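Local structure of vacuolar aminopeptidase 1 (Saccharomyces cerevisiae, 5JGF) at residues P259-R264 and A442-K447; V345-N350 and L435-I440. The protein removes amino acids, preferably neutral or hydrophobic ones, from the N-terminus of peptides in the yeast vacuole, using two zinc ions per subunit. All blocks are in the same frame, centred on the assembly; numbering follows the deposited sequence.

Contact 1 (P259-R264 and A442-K447). With ZN (zinc ion), chain K; ZN (zinc ion), chain L.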
ATOM      1  N   PRO D 259      28.695  32.191  -9.466  1.00 12.69           N
ATOM      2  CA  PRO D 259      27.414  31.826 -10.063  1.00 12.35           C
ATOM      3  C   PRO D 259      27.491  31.808 -11.583  1.00 15.07           C
ATOM      4  O   PRO D 259      28.414  32.370 -12.180  1.00 11.69           O
ATOM      5  CB  PRO D 259      26.488  32.926  -9.573  1.00 14.93           C
ATOM      6  CG  PRO D 259      27.398  34.136  -9.632  1.00 13.60           C
ATOM      7  CD  PRO D 259      28.681  33.597  -9.009  1.00 12.83           C
ATOM      8  N   ARG D 260      26.524  31.130 -12.189  1.00 11.85           N
ATOM      9  CA  ARG D 260      26.388  31.071 -13.637  1.00 14.04           C
ATOM     10  C   ARG D 260      27.603  30.580 -14.435  1.00 14.17           C
ATOM     11  O   ARG D 260      27.877  31.086 -15.522  1.00 13.76           O
ATOM     12  CB  ARG D 260      25.941  32.463 -14.117  1.00 13.45           C
ATOM     13  CG  ARG D 260      24.760  33.024 -13.289  1.00 13.07           C
ATOM     14  CD  ARG D 260      24.353  34.452 -13.669  1.00 12.90           C
ATOM     15  NE  ARG D 260      25.346  35.468 -13.307  1.00 12.69           N
ATOM     16  CZ  ARG D 260      25.435  36.064 -12.119  1.00 14.64           C
ATOM     17  NH1 ARG D 260      26.378  36.978 -11.907  1.00 12.67           N
ATOM     18  NH2 ARG D 260      24.586  35.764 -11.143  1.00 11.96           N
ATOM     19  N   LEU D 261      28.317  29.586 -13.906  1.00 14.94           N
ATOM     20  CA  LEU D 261      29.482  29.028 -14.599  1.00 13.77           C
ATOM     21  C   LEU D 261      29.074  28.319 -15.899  1.00 15.50           C
ATOM     22  O   LEU D 261      29.782  28.368 -16.895  1.00 13.96           O
ATOM     23  CB  LEU D 261      30.236  28.052 -13.684  1.00 14.23           C
ATOM     24  CG  LEU D 261      30.906  28.597 -12.421  1.00 13.86           C
ATOM     25  CD1 LEU D 261      31.725  27.490 -11.769  1.00 13.91           C
ATOM     26  CD2 LEU D 261      31.816  29.773 -12.783  1.00 13.62           C
ATOM     27  N   ASP D 262      27.931  27.650 -15.875  1.00 16.60           N
ATOM     28  CA  ASP D 262      27.410  26.948 -17.039  1.00 18.55           C
ATOM     29  C   ASP D 262      26.583  27.951 -17.854  1.00 19.14           C
ATOM     30  O   ASP D 262      25.525  28.370 -17.390  1.00 17.53           O
ATOM     31  CB  ASP D 262      26.500  25.812 -16.542  1.00 16.62           C
ATOM     32  CG  ASP D 262      25.851  25.015 -17.664  1.00 17.79           C
ATOM     33  OD1 ASP D 262      26.148  25.255 -18.846  1.00 14.48           O
ATOM     34  OD2 ASP D 262      25.044  24.108 -17.356  1.00 13.78           O
ATOM     35  N   ASP D 263      27.040  28.384 -19.034  1.00 16.96           N
ATOM     36  CA  ASP D 263      28.294  27.969 -19.679  1.00 15.96           C
ATOM     37  C   ASP D 263      29.182  29.202 -19.959  1.00 19.22           C
ATOM     38  O   ASP D 263      29.933  29.239 -20.933  1.00 13.18           O
ATOM     39  CB  ASP D 263      27.935  27.224 -20.987  1.00 17.17           C
ATOM     40  CG  ASP D 263      29.147  26.659 -21.726  1.00 18.60           C
ATOM     41  OD1 ASP D 263      30.126  26.248 -21.070  1.00 15.09           O
ATOM     42  OD2 ASP D 263      29.120  26.600 -22.979  1.00 16.16           O
ATOM     43  N   ARG D 264      29.098  30.215 -19.105  1.00 14.20           N
ATOM     44  CA  ARG D 264      29.891  31.425 -19.305  1.00 14.92           C
ATOM     45  C   ARG D 264      31.360  31.150 -19.012  1.00 14.17           C
ATOM     46  O   ARG D 264      32.247  31.914 -19.409  1.00 14.17           O
ATOM     47  CB  ARG D 264      29.330  32.553 -18.430  1.00 12.18           C
ATOM     48  CG  ARG D 264      27.975  33.024 -18.957  1.00 12.39           C
ATOM     49  CD  ARG D 264      27.136  33.838 -17.984  1.00 12.89           C
ATOM     50  NE  ARG D 264      25.822  34.053 -18.585  1.00 13.43           N
ATOM     51  CZ  ARG D 264      24.834  34.752 -18.034  1.00 13.26           C
ATOM     52  NH1 ARG D 264      25.003  35.320 -16.850  1.00 13.48           N
ATOM     53  NH2 ARG D 264      23.669  34.869 -18.663  1.00 11.74           N
ATOM     54  N   ALA D 442      28.136  27.808  -8.240  1.00 12.54           N
ATOM     55  CA  ALA D 442      28.935  26.626  -8.534  1.00 11.16           C
ATOM     56  C   ALA D 442      30.417  26.765  -8.208  1.00 10.80           C
ATOM     57  O   ALA D 442      30.843  27.744  -7.591  1.00 11.23           O
ATOM     58  CB  ALA D 442      28.754  26.249 -10.010  1.00 11.26           C
ATOM     59  N   ALA D 443      31.200  25.774  -8.624  1.00 10.41           N
ATOM     60  CA  ALA D 443      32.633  25.792  -8.357  1.00 11.69           C
ATOM     61  C   ALA D 443      33.454  25.039  -9.392  1.00 11.45           C
ATOM     62  O   ALA D 443      32.997  24.061  -9.976  1.00 12.94           O
ATOM     63  CB  ALA D 443      32.906  25.208  -6.974  1.00 11.21           C
ATOM     64  N   THR D 444      34.678  25.507  -9.607  1.00 12.02           N
ATOM     65  CA  THR D 444      35.597  24.860 -10.530  1.00 12.08           C
ATOM     66  C   THR D 444      36.997  25.102  -9.969  1.00 12.39           C
ATOM     67  O   THR D 444      37.135  25.682  -8.891  1.00 10.42           O
ATOM     68  CB  THR D 444      35.464  25.439 -11.968  1.00 12.76           C
ATOM     69  OG1 THR D 444      36.289  24.686 -12.867  1.00 13.17           O
ATOM     70  CG2 THR D 444      35.869  26.906 -12.006  1.00 14.20           C
ATOM     71  N   GLY D 445      38.028  24.636 -10.665  1.00 12.58           N
ATOM     72  CA  GLY D 445      39.376  24.850 -10.174  1.00 12.94           C
ATOM     73  C   GLY D 445      39.800  26.286 -10.427  1.00 14.27           C
ATOM     74  O   GLY D 445      39.407  26.882 -11.427  1.00 13.07           O
ATOM     75  N   SER D 446      40.601  26.850  -9.527  1.00 14.60           N
ATOM     76  CA  SER D 446      41.066  28.226  -9.706  1.00 14.97           C
ATOM     77  C   SER D 446      41.999  28.366 -10.920  1.00 16.17           C
ATOM     78  O   SER D 446      42.164  29.464 -11.451  1.00 16.27           O
ATOM     79  CB  SER D 446      41.773  28.714  -8.440  1.00 16.16           C
ATOM     80  OG  SER D 446      42.843  27.856  -8.085  1.00 18.13           O
ATOM     81  N   LYS D 447      42.603  27.263 -11.355  1.00 15.58           N
ATOM     82  CA  LYS D 447      43.491  27.269 -12.524  1.00 16.47           C
ATOM     83  C   LYS D 447      42.765  26.909 -13.825  1.00 17.50           C
ATOM     84  O   LYS D 447      43.304  27.083 -14.920  1.00 16.50           O
ATOM     85  CB  LYS D 447      44.635  26.254 -12.347  1.00 17.98           C
ATOM     86  CG  LYS D 447      45.809  26.675 -11.482  1.00 21.28           C
ATOM     87  CD  LYS D 447      47.028  25.779 -11.760  1.00 23.00           C
ATOM     88  CE  LYS D 447      47.422  25.834 -13.242  1.00 23.58           C
ATOM     89  NZ  LYS D 447      48.729  25.158 -13.492  1.00 26.78           N
TER
HETATM   90 ZN    ZN K 601      25.761  24.133 -20.439  1.00 15.68          ZN
HETATM   91 ZN    ZN L 602      23.249  23.815 -18.221  1.00 16.19          ZN
HETATM   92  O   HOH W   1      26.532  22.148 -19.294  1.00 13.45           O
HETATM   93  O   HOH W   2      23.835  23.482 -20.212  1.00 22.31           O

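Contact 2 (V345-N350 and L435-I440). With ZN (zinc ion), chain L.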
ATOM      1  N   VAL D 345      30.436  23.201 -20.236  1.00 13.21           N
ATOM      2  CA  VAL D 345      30.953  22.637 -19.000  1.00 12.11           C
ATOM      3  C   VAL D 345      30.422  21.233 -18.747  1.00 14.21           C
ATOM      4  O   VAL D 345      29.286  20.915 -19.100  1.00 14.13           O
ATOM      5  CB  VAL D 345      30.586  23.528 -17.792  1.00 13.10           C
ATOM      6  CG1 VAL D 345      31.301  24.868 -17.901  1.00 13.11           C
ATOM      7  CG2 VAL D 345      29.072  23.737 -17.736  1.00 12.63           C
ATOM      8  N   ASN D 346      31.264  20.382 -18.171  1.00 12.05           N
ATOM      9  CA  ASN D 346      30.844  19.035 -17.828  1.00 12.91           C
ATOM     10  C   ASN D 346      31.047  18.864 -16.324  1.00 13.13           C
ATOM     11  O   ASN D 346      31.356  19.831 -15.623  1.00 12.63           O
ATOM     12  CB  ASN D 346      31.594  17.964 -18.636  1.00 14.14           C
ATOM     13  CG  ASN D 346      33.009  18.362 -18.971  1.00 16.83           C
ATOM     14  OD1 ASN D 346      33.729  18.891 -18.133  1.00 17.34           O
ATOM     15  ND2 ASN D 346      33.424  18.085 -20.205  1.00 18.20           N
ATOM     16  N   HIS D 347      30.899  17.645 -15.826  1.00 12.37           N
ATOM     17  CA  HIS D 347      30.958  17.422 -14.387  1.00 12.48           C
ATOM     18  C   HIS D 347      32.248  17.001 -13.709  1.00 12.02           C
ATOM     19  O   HIS D 347      32.809  15.950 -14.014  1.00 11.82           O
ATOM     20  CB  HIS D 347      29.879  16.406 -14.005  1.00 11.29           C
ATOM     21  CG  HIS D 347      28.520  16.741 -14.533  1.00 13.35           C
ATOM     22  ND1 HIS D 347      27.735  17.736 -13.992  1.00 13.78           N
ATOM     23  CD2 HIS D 347      27.809  16.216 -15.560  1.00 15.73           C
ATOM     24  CE1 HIS D 347      26.598  17.811 -14.662  1.00 14.71           C
ATOM     25  NE2 HIS D 347      26.619  16.900 -15.620  1.00 15.45           N
ATOM     26  N   LEU D 348      32.699  17.819 -12.763  1.00 11.95           N
ATOM     27  CA  LEU D 348      33.877  17.483 -11.979  1.00 12.20           C
ATOM     28  C   LEU D 348      33.443  16.381 -11.021  1.00 13.84           C
ATOM     29  O   LEU D 348      32.292  16.346 -10.584  1.00 12.09           O
ATOM     30  CB  LEU D 348      34.340  18.671 -11.134  1.00 13.46           C
ATOM     31  CG  LEU D 348      35.329  19.678 -11.712  1.00 14.96           C
ATOM     32  CD1 LEU D 348      35.556  20.796 -10.691  1.00 12.05           C
ATOM     33  CD2 LEU D 348      36.643  18.976 -12.037  1.00 12.89           C
ATOM     34  N   TYR D 349      34.362  15.484 -10.697  1.00 12.89           N
ATOM     35  CA  TYR D 349      34.075  14.420  -9.751  1.00 14.41           C
ATOM     36  C   TYR D 349      33.672  15.066  -8.425  1.00 13.65           C
ATOM     37  O   TYR D 349      34.370  15.951  -7.932  1.00 13.03           O
ATOM     38  CB  TYR D 349      35.332  13.581  -9.529  1.00 13.59           C
ATOM     39  CG  TYR D 349      35.165  12.455  -8.534  1.00 14.15           C
ATOM     40  CD1 TYR D 349      34.471  11.295  -8.873  1.00 16.51           C
ATOM     41  CD2 TYR D 349      35.715  12.544  -7.255  1.00 15.00           C
ATOM     42  CE1 TYR D 349      34.333  10.242  -7.961  1.00 18.03           C
ATOM     43  CE2 TYR D 349      35.582  11.500  -6.337  1.00 17.13           C
ATOM     44  CZ  TYR D 349      34.891  10.354  -6.699  1.00 17.62           C
ATOM     45  OH  TYR D 349      34.764   9.317  -5.803  1.00 21.08           O
ATOM     46  N   ASN D 350      32.542  14.646  -7.861  1.00 14.14           N
ATOM     47  CA  ASN D 350      32.105  15.167  -6.562  1.00 13.09           C
ATOM     48  C   ASN D 350      32.385  14.010  -5.605  1.00 13.02           C
ATOM     49  O   ASN D 350      31.709  12.984  -5.655  1.00 13.01           O
ATOM     50  CB  ASN D 350      30.607  15.488  -6.564  1.00 11.26           C
ATOM     51  CG  ASN D 350      30.147  16.106  -5.254  1.00 12.19           C
ATOM     52  OD1 ASN D 350      30.614  15.718  -4.183  1.00 10.37           O
ATOM     53  ND2 ASN D 350      29.222  17.061  -5.331  1.00 12.33           N
ATOM     54  N   LEU D 435      31.846  21.733 -10.505  1.00 12.39           N
ATOM     55  CA  LEU D 435      31.053  21.053  -9.492  1.00 12.39           C
ATOM     56  C   LEU D 435      29.726  21.789  -9.431  1.00 11.99           C
ATOM     57  O   LEU D 435      29.635  22.946  -9.841  1.00 11.70           O
ATOM     58  CB  LEU D 435      31.717  21.164  -8.118  1.00 11.98           C
ATOM     59  CG  LEU D 435      32.909  20.272  -7.779  1.00 11.36           C
ATOM     60  CD1 LEU D 435      33.538  20.751  -6.474  1.00 12.52           C
ATOM     61  CD2 LEU D 435      32.446  18.828  -7.660  1.00 12.54           C
ATOM     62  N   SER D 436      28.699  21.105  -8.941  1.00 11.23           N
ATOM     63  CA  SER D 436      27.393  21.719  -8.741  1.00 12.45           C
ATOM     64  C   SER D 436      26.788  22.442  -9.936  1.00 12.22           C
ATOM     65  O   SER D 436      26.271  23.552  -9.791  1.00 11.11           O
ATOM     66  CB  SER D 436      27.487  22.697  -7.565  1.00 13.60           C
ATOM     67  OG  SER D 436      28.157  22.105  -6.460  1.00 15.62           O
ATOM     68  N   MET D 437      26.835  21.825 -11.109  1.00 11.18           N
ATOM     69  CA  MET D 437      26.258  22.453 -12.288  1.00 12.67           C
ATOM     70  C   MET D 437      24.781  22.759 -12.006  1.00 12.21           C
ATOM     71  O   MET D 437      24.085  21.966 -11.370  1.00 12.47           O
ATOM     72  CB  MET D 437      26.385  21.520 -13.493  1.00 12.62           C
ATOM     73  CG  MET D 437      26.226  22.217 -14.826  1.00 14.26           C
ATOM     74  SD  MET D 437      26.375  21.070 -16.190  1.00 19.71           S
ATOM     75  CE  MET D 437      28.096  20.576 -16.042  1.00 15.02           C
ATOM     76  N   HIS D 438      24.329  23.920 -12.470  1.00 10.45           N
ATOM     77  CA  HIS D 438      22.953  24.391 -12.302  1.00 10.68           C
ATOM     78  C   HIS D 438      22.574  24.882 -10.911  1.00 11.23           C
ATOM     79  O   HIS D 438      21.414  25.209 -10.653  1.00 11.66           O
ATOM     80  CB  HIS D 438      21.947  23.339 -12.776  1.00 10.70           C
ATOM     81  CG  HIS D 438      21.888  23.203 -14.264  1.00 11.51           C
ATOM     82  ND1 HIS D 438      20.911  22.479 -14.912  1.00 10.78           N
ATOM     83  CD2 HIS D 438      22.691  23.703 -15.235  1.00 12.43           C
ATOM     84  CE1 HIS D 438      21.113  22.538 -16.217  1.00 13.43           C
ATOM     85  NE2 HIS D 438      22.186  23.274 -16.438  1.00 11.65           N
ATOM     86  N   SER D 439      23.541  24.931 -10.008  1.00  9.58           N
ATOM     87  CA  SER D 439      23.271  25.475  -8.685  1.00 11.19           C
ATOM     88  C   SER D 439      23.260  26.989  -8.903  1.00 11.84           C
ATOM     89  O   SER D 439      23.603  27.463  -9.987  1.00  9.46           O
ATOM     90  CB  SER D 439      24.400  25.128  -7.710  1.00 11.84           C
ATOM     91  OG  SER D 439      24.284  25.906  -6.526  1.00 13.44           O
ATOM     92  N   ILE D 440      22.870  27.752  -7.892  1.00 11.81           N
ATOM     93  CA  ILE D 440      22.885  29.200  -8.036  1.00 10.09           C
ATOM     94  C   ILE D 440      24.336  29.672  -7.851  1.00 11.96           C
ATOM     95  O   ILE D 440      24.712  30.758  -8.294  1.00 11.64           O
ATOM     96  CB  ILE D 440      21.947  29.885  -7.014  1.00 11.25           C
ATOM     97  CG1 ILE D 440      21.745  31.351  -7.416  1.00 11.01           C
ATOM     98  CG2 ILE D 440      22.510  29.760  -5.602  1.00  9.50           C
ATOM     99  CD1 ILE D 440      20.725  32.093  -6.577  1.00 11.91           C
TER
HETATM  100 ZN    ZN L 602      23.249  23.815 -18.221  1.00 16.19          ZN
HETATM  101  O   HOH W   3      28.610  19.272 -11.802  1.00 11.89           O
HETATM  102  O   HOH W   4      28.740  18.417  -7.995  1.00 16.76           O
HETATM  103  O   HOH W   2      23.835  23.482 -20.212  1.00 22.31           O

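Contact 1 (P259-R264 and A442-K447)
A small, buried apolar contact sets Leu261, where the chain leads toward helix 261-278, against Ala442, Ala443 and Thr444 of the short strand 442-445. The leucine does the touching with one branch: CD1 lies 3.7 Å from Ala442 CB and 3.6 Å from the backbone Ala443 N, and reaches on to Thr444 CG2 at 4.2 Å. Its CG stands beside the backbone N (chi1 -65°), which carries the branched end along the strand. Alanine suits position 442 because a bare methyl lets the leucine come close to the backbone; the Thr444 methyl adds to the apolar surface while its OG1 hydrogen-bonds to Ala433 O. Strand 442-445 pairs with strand 255-258, which runs into Pro259, in a three-stranded antiparallel sheet. Asp262, next to Leu261, carries its carboxylate to the two zinc ions of this M18 aminopeptidase and bridges them, OD1 to the zinc of chain K and OD2 to the zinc of chain L, each at 2.0 Å. A carboxylate can serve both metals at once. A cis peptide bond follows, before Asp263. His91 and Asp344 also bind the first zinc, Glu299 and His438 the second.

Contact 2 (V345-N350 and L435-I440)
The methyl end of Met437 sits in a corner formed by two backbone carbonyls and the face of a histidine ring: CE lies 3.3 Å from Val345 O, 3.4 Å from Asn346 O and 3.7 Å from the centroid of the His347 ring. This CH-pi contact, 28° off the ring normal, joins residues 345-350, which continue strand 339-347 of the central mixed sheet of the M18 catalytic fold, to a type II beta turn from Ser436 to Ser439. A bend at the last torsion of Met437 (chi3 -66°) brings CE over the ring face, with SD oblique to it; a flexible, unbranched thioether suits so narrow a place. Val345 CG2 packs against the same methyl. At the ring edge, in plane, water 3 joins His347 ND1 to Met437 N. His347 probably binds substrate, as in relatives, and an alanine here would probably leave the methionine methyl without its aromatic face and water 3 without its ring partner. Farther along, the side chains of Leu348 and Leu435 cross at about a right angle, and Leu435 CD2 reaches Tyr349 O and Asn350. Ser436 OG hydrogen-bonds to Ser165 O of a neighbouring subunit. The turn presents His438, whose NE2 binds the zinc of chain L at 2.1 Å. Asn350 OD1 takes a hydrogen bond from Asn352 N, while water 4 accepts from Asn350 ND2, at 3.0 Å, and Ser436 N, at 2.8 Å.

Overall arrangement
Both contacts are buried, and contact 2 is nested within the chain loop that contact 1 closes, their centres about 8 Å apart. They meet on one metal: Asp262 of contact 1 and His438 of contact 2 both bind the zinc of chain L. They are also joined by a probable hydrogen bond between Ala443 O and Leu435 N and another between Asp263 OD1 and Val345 N. Their chemistry differs. Contact 1, where the lead-in to a helix meets a short strand, is apolar where its segments meet, with the metal-bridging carboxylate set to one side. Contact 2 joins segment 345-350 to a turn, mixing aromatic and aliphatic packing with two bridging waters, and has the more extensive interface with a neighbouring subunit.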